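Glutathione S-transferase (Rhodospirillum rubrum F11, PDB 4O7H) probably catalyses the conjugation of glutathione to electrophilic substrates, using a thioredoxin-like domain and a helical domain. Local coordinates at residues D178-W181 / E182-Q186; C68-L71 / E72-P76. All blocks are in the same frame, centred on the assembly; numbering follows the deposited sequence.

Interaction 1 (D178-W181 / E182-Q186); sequences DVPW and EDHPQ
Pro180 O takes two N-H groups from the residues that follow it. Asp183 N donates to Pro180 O at 3.1 Å, from above the carbonyl plane, 51° out of it. The second donor is a side chain: His184 ND1 lies 3.4 Å from Pro180 O, a weak bond by length though nearly straight, and the oxygen sits at the edge of the imidazole, close to its plane. In His184, CG lies anti to the carbonyl carbon, beside the backbone N (chi1 -60°), which brings the ND1 edge to Pro180 O. One residue on, Trp181 O accepts His184 N at 3.0 Å. This is one turn of 3-10 helix, entered through an inverse gamma turn centred on Pro180 and leading to His184, the N-cap of helix 185-195 in the C-terminal domain. One oxygen of the exposed Asp183 carboxylate, OD2, comes within 3.7 Å of Pro180 CB. The Trp181 indole is buried in the domain: Val179 CG1 sits 3.3 Å above the plane of the ring, over its centre, Tyr191 stacks on the indole, and NE1 bonds to Asp174. The imidazole of His184 meets the ring of His138 on helix 127-150.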
loop_
_atom_site.group_PDB
_atom_site.type_symbol
_atom_site.label_atom_id
_atom_site.label_comp_id
_atom_site.label_asym_id
_atom_site.label_seq_id
_atom_site.Cartn_x
_atom_site.Cartn_y
_atom_site.Cartn_z
ATOM N N ASP A 178 16.624 -17.194 -3.808
ATOM C CA ASP A 178 16.187 -16.936 -5.154
ATOM C C ASP A 178 16.636 -15.601 -5.783
ATOM O O ASP A 178 16.073 -15.202 -6.811
ATOM C CB ASP A 178 14.644 -17.048 -5.197
ATOM C CG ASP A 178 14.166 -18.494 -5.115
ATOM O OD1 ASP A 178 14.795 -19.331 -5.797
ATOM O OD2 ASP A 178 13.220 -18.784 -4.340
ATOM N N VAL A 179 17.618 -14.909 -5.183
ATOM C CA VAL A 179 18.105 -13.683 -5.798
ATOM C C VAL A 179 19.299 -13.960 -6.711
ATOM O O VAL A 179 20.319 -14.454 -6.234
ATOM C CB VAL A 179 18.504 -12.619 -4.781
ATOM C CG1 VAL A 179 18.749 -11.340 -5.486
ATOM C CG2 VAL A 179 17.419 -12.418 -3.731
ATOM N N PRO A 180 19.199 -13.579 -8.001
ATOM C CA PRO A 180 20.311 -13.754 -8.962
ATOM C C PRO A 180 21.306 -12.612 -8.877
ATOM O O PRO A 180 21.462 -11.779 -9.799
ATOM C CB PRO A 180 19.564 -13.801 -10.304
ATOM C CG PRO A 180 18.425 -12.863 -10.099
ATOM C CD PRO A 180 17.986 -13.067 -8.676
ATOM N N TRP A 181 21.969 -12.525 -7.735
ATOM C CA TRP A 181 22.809 -11.395 -7.415
ATOM C C TRP A 181 23.880 -11.128 -8.480
ATOM O O TRP A 181 24.153 -9.978 -8.827
ATOM C CB TRP A 181 23.513 -11.573 -6.076
ATOM C CG TRP A 181 22.636 -11.542 -4.864
ATOM C CD1 TRP A 181 22.428 -12.542 -4.000
ATOM C CD2 TRP A 181 21.858 -10.425 -4.389
ATOM N NE1 TRP A 181 21.566 -12.140 -2.999
ATOM C CE2 TRP A 181 21.221 -10.840 -3.201
ATOM C CE3 TRP A 181 21.668 -9.131 -4.838
ATOM C CZ2 TRP A 181 20.361 -10.008 -2.483
ATOM C CZ3 TRP A 181 20.829 -8.281 -4.103
ATOM C CH2 TRP A 181 20.200 -8.739 -2.936
ATOM N N GLU A 182 24.510 -12.180 -8.974
ATOM C CA GLU A 182 25.659 -11.925 -9.839
ATOM C C GLU A 182 25.240 -11.475 -11.237
ATOM O O GLU A 182 26.060 -10.990 -12.022
ATOM C CB GLU A 182 26.559 -13.150 -9.882
ATOM C CG GLU A 182 27.189 -13.449 -8.514
ATOM C CD GLU A 182 28.308 -12.506 -8.102
ATOM O OE1 GLU A 182 28.554 -11.446 -8.741
ATOM O OE2 GLU A 182 29.003 -12.826 -7.123
ATOM N N ASP A 183 23.957 -11.598 -11.555
ATOM C CA ASP A 183 23.465 -10.999 -12.797
ATOM C C ASP A 183 23.282 -9.472 -12.694
ATOM O O ASP A 183 23.004 -8.800 -13.699
ATOM C CB ASP A 183 22.166 -11.646 -13.237
ATOM C CG ASP A 183 22.361 -13.051 -13.715
ATOM O OD1 ASP A 183 23.431 -13.308 -14.278
ATOM O OD2 ASP A 183 21.451 -13.862 -13.539
ATOM N N HIS A 184 23.339 -8.927 -11.469
ATOM C CA HIS A 184 23.019 -7.516 -11.210
ATOM C C HIS A 184 24.003 -6.925 -10.207
ATOM O O HIS A 184 23.640 -6.593 -9.042
ATOM C CB HIS A 184 21.600 -7.427 -10.725
ATOM C CG HIS A 184 20.614 -7.944 -11.717
ATOM N ND1 HIS A 184 20.132 -9.232 -11.702
ATOM C CD2 HIS A 184 20.067 -7.345 -12.792
ATOM C CE1 HIS A 184 19.305 -9.404 -12.720
ATOM N NE2 HIS A 184 19.273 -8.278 -13.408
ATOM N N PRO A 185 25.287 -6.834 -10.605
ATOM C CA PRO A 185 26.333 -6.460 -9.665
ATOM C C PRO A 185 26.148 -5.090 -8.958
ATOM O O PRO A 185 26.550 -4.940 -7.807
ATOM C CB PRO A 185 27.615 -6.493 -10.503
ATOM C CG PRO A 185 27.160 -6.495 -11.940
ATOM C CD PRO A 185 25.838 -7.183 -11.945
ATOM N N GLN A 186 25.561 -4.098 -9.624
ATOM C CA GLN A 186 25.388 -2.788 -8.983
ATOM C C GLN A 186 24.341 -2.927 -7.838
ATOM O O GLN A 186 24.517 -2.358 -6.760
ATOM C CB GLN A 186 24.947 -1.746 -10.016
ATOM C CG GLN A 186 26.006 -1.569 -11.109
ATOM C CD GLN A 186 25.465 -0.998 -12.422
ATOM O OE1 GLN A 186 24.506 -1.513 -12.997
ATOM N NE2 GLN A 186 26.081 0.074 -12.888
#

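Interaction 2 (C68-L71 / E72-P76)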
loop_
_atom_site.group_PDB
_atom_site.type_symbol
_atom_site.label_atom_id
_atom_site.label_comp_id
_atom_site.label_asym_id
_atom_site.label_seq_id
_atom_site.Cartn_x
_atom_site.Cartn_y
_atom_site.Cartn_z
ATOM N N CYS A 68 5.536 3.758 9.829
ATOM C CA CYS A 68 6.659 4.528 9.283
ATOM C C CYS A 68 6.402 6.017 9.275
ATOM O O CYS A 68 7.280 6.820 9.677
ATOM C CB CYS A 68 7.034 4.001 7.917
ATOM S SG CYS A 68 7.849 2.371 7.986
ATOM N N GLU A 69 5.192 6.421 8.913
ATOM C CA GLU A 69 4.888 7.850 8.892
ATOM C C GLU A 69 4.798 8.376 10.325
ATOM O O GLU A 69 5.283 9.476 10.607
ATOM C CB GLU A 69 3.595 8.110 8.156
ATOM C CG GLU A 69 3.630 7.745 6.688
ATOM C CD GLU A 69 4.496 8.682 5.873
ATOM O OE1 GLU A 69 4.714 9.837 6.275
ATOM O OE2 GLU A 69 4.949 8.211 4.827
ATOM N N TYR A 70 4.243 7.576 11.237
ATOM C CA TYR A 70 4.175 7.923 12.652
ATOM C C TYR A 70 5.588 8.086 13.185
ATOM O O TYR A 70 5.879 9.066 13.913
ATOM C CB TYR A 70 3.463 6.813 13.414
ATOM C CG TYR A 70 3.596 6.918 14.912
ATOM C CD1 TYR A 70 2.734 7.720 15.656
ATOM C CD2 TYR A 70 4.581 6.202 15.579
ATOM C CE1 TYR A 70 2.853 7.805 17.067
ATOM C CE2 TYR A 70 4.698 6.302 16.981
ATOM C CZ TYR A 70 3.863 7.101 17.692
ATOM O OH TYR A 70 4.000 7.205 19.099
ATOM N N LEU A 71 6.488 7.167 12.878
ATOM C CA LEU A 71 7.879 7.288 13.398
ATOM C C LEU A 71 8.541 8.585 12.935
ATOM O O LEU A 71 9.273 9.225 13.715
ATOM C CB LEU A 71 8.749 6.085 13.070
ATOM C CG LEU A 71 8.344 4.754 13.673
ATOM C CD1 LEU A 71 9.239 3.669 13.105
ATOM C CD2 LEU A 71 8.355 4.804 15.220
ATOM N N GLU A 72 8.282 8.996 11.694
ATOM C CA GLU A 72 8.917 10.198 11.177
ATOM C C GLU A 72 8.302 11.438 11.842
ATOM O O GLU A 72 8.984 12.462 12.020
ATOM C CB GLU A 72 8.811 10.236 9.642
ATOM C CG GLU A 72 9.589 11.359 8.967
ATOM C CD GLU A 72 11.060 11.071 8.741
ATOM O OE1 GLU A 72 11.597 10.025 9.189
ATOM O OE2 GLU A 72 11.688 11.956 8.052
ATOM N N GLU A 73 7.046 11.363 12.231
ATOM C CA GLU A 73 6.347 12.487 12.886
ATOM C C GLU A 73 6.807 12.641 14.324
ATOM O O GLU A 73 7.012 13.780 14.814
ATOM C CB GLU A 73 4.828 12.288 12.840
ATOM C CG GLU A 73 4.244 12.511 11.456
ATOM C CD GLU A 73 2.795 12.087 11.320
ATOM O OE1 GLU A 73 2.117 11.870 12.341
ATOM O OE2 GLU A 73 2.357 12.038 10.150
ATOM N N VAL A 74 6.927 11.535 15.030
ATOM C CA VAL A 74 7.196 11.601 16.495
ATOM C C VAL A 74 8.687 11.578 16.824
ATOM O O VAL A 74 9.115 12.094 17.869
ATOM C CB VAL A 74 6.427 10.457 17.170
ATOM C CG1 VAL A 74 6.706 10.399 18.658
ATOM C CG2 VAL A 74 4.933 10.658 16.930
ATOM N N TYR A 75 9.487 10.977 15.963
ATOM C CA TYR A 75 10.918 10.784 16.155
ATOM C C TYR A 75 11.637 11.236 14.872
ATOM O O TYR A 75 12.166 10.418 14.122
ATOM C CB TYR A 75 11.257 9.340 16.460
ATOM C CG TYR A 75 10.454 8.722 17.570
ATOM C CD1 TYR A 75 10.740 8.985 18.920
ATOM C CD2 TYR A 75 9.400 7.892 17.288
ATOM C CE1 TYR A 75 9.971 8.430 19.942
ATOM C CE2 TYR A 75 8.623 7.341 18.305
ATOM C CZ TYR A 75 8.921 7.594 19.628
ATOM O OH TYR A 75 8.136 7.002 20.619
ATOM N N PRO A 76 11.626 12.560 14.626
ATOM C CA PRO A 76 12.004 13.088 13.317
ATOM C C PRO A 76 13.435 12.881 12.905
ATOM O O PRO A 76 13.711 12.762 11.696
ATOM C CB PRO A 76 11.641 14.592 13.387
ATOM C CG PRO A 76 11.279 14.879 14.807
ATOM C CD PRO A 76 10.977 13.580 15.484
HETATM O O HOH W 1 4.792 11.651 8.218
#
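Val74 CG2 rests over one face of the Tyr70 ring, 3.9 Å from the ring centroid, a CH-pi contact displaced toward the CE1 side. Tyr70 has CG anti to the backbone N (chi1 167°), which lays the phenol along the helix toward its C-terminal end. Beside it, Leu71 CD2 meets Tyr75 CD2 at 3.9 Å, and the other valine methyl, CG1, sits over one face of the Tyr75 ring, toward its rim. Tyr70–Val74 and Leu71–Tyr75 are i to i+4 pairs where helix 64-74 ends, Tyr75 being the first residue past it; Val74 N bonds Tyr70 O at 2.9 Å. Further out, Glu55 OE2 bonds both phenol hydroxyls, Tyr70 OH and Tyr75 OH, tying the helix end to the residue just after strand 52-54. Replacing Tyr70 with an alanine would probably leave Val74 CG2 without its aromatic face and Glu55 with one hydroxyl partner fewer. A water 2.7 Å from Glu69 OE1 and 3.1 Å from Glu73 OE2 can donate to either, with more acceptors in reach than protons. Arg92 of the same chain pairs with Glu69, Arg88 and Arg92 of the second subunit with Glu73; these arginines probably offset the repulsion between Glu69 OE1 and Glu73 OE2, 5.0 Å apart.

Interactions 1 and 2 lie on opposite sides of the chain's centre, their own centres 33 Å apart and their nearest atoms about 20 Å apart. Residues 68-76 finish a helix of the thioredoxin-like domain and reach the second subunit; residues 178-186 lead into helix 185-195 of the C-terminal domain and touch no other chain of the assembly. Helix 161-175 runs between them: Tyr161, at its start, packs on Cys68 and Leu71, while Ile173 and Asp174, near its other end, meet Asp178, Val179 and Trp181. In this family glutathione is bound mainly by the thioredoxin-like domain, so interaction 2 shares a domain with the probable glutathione site, and interaction 1 does not.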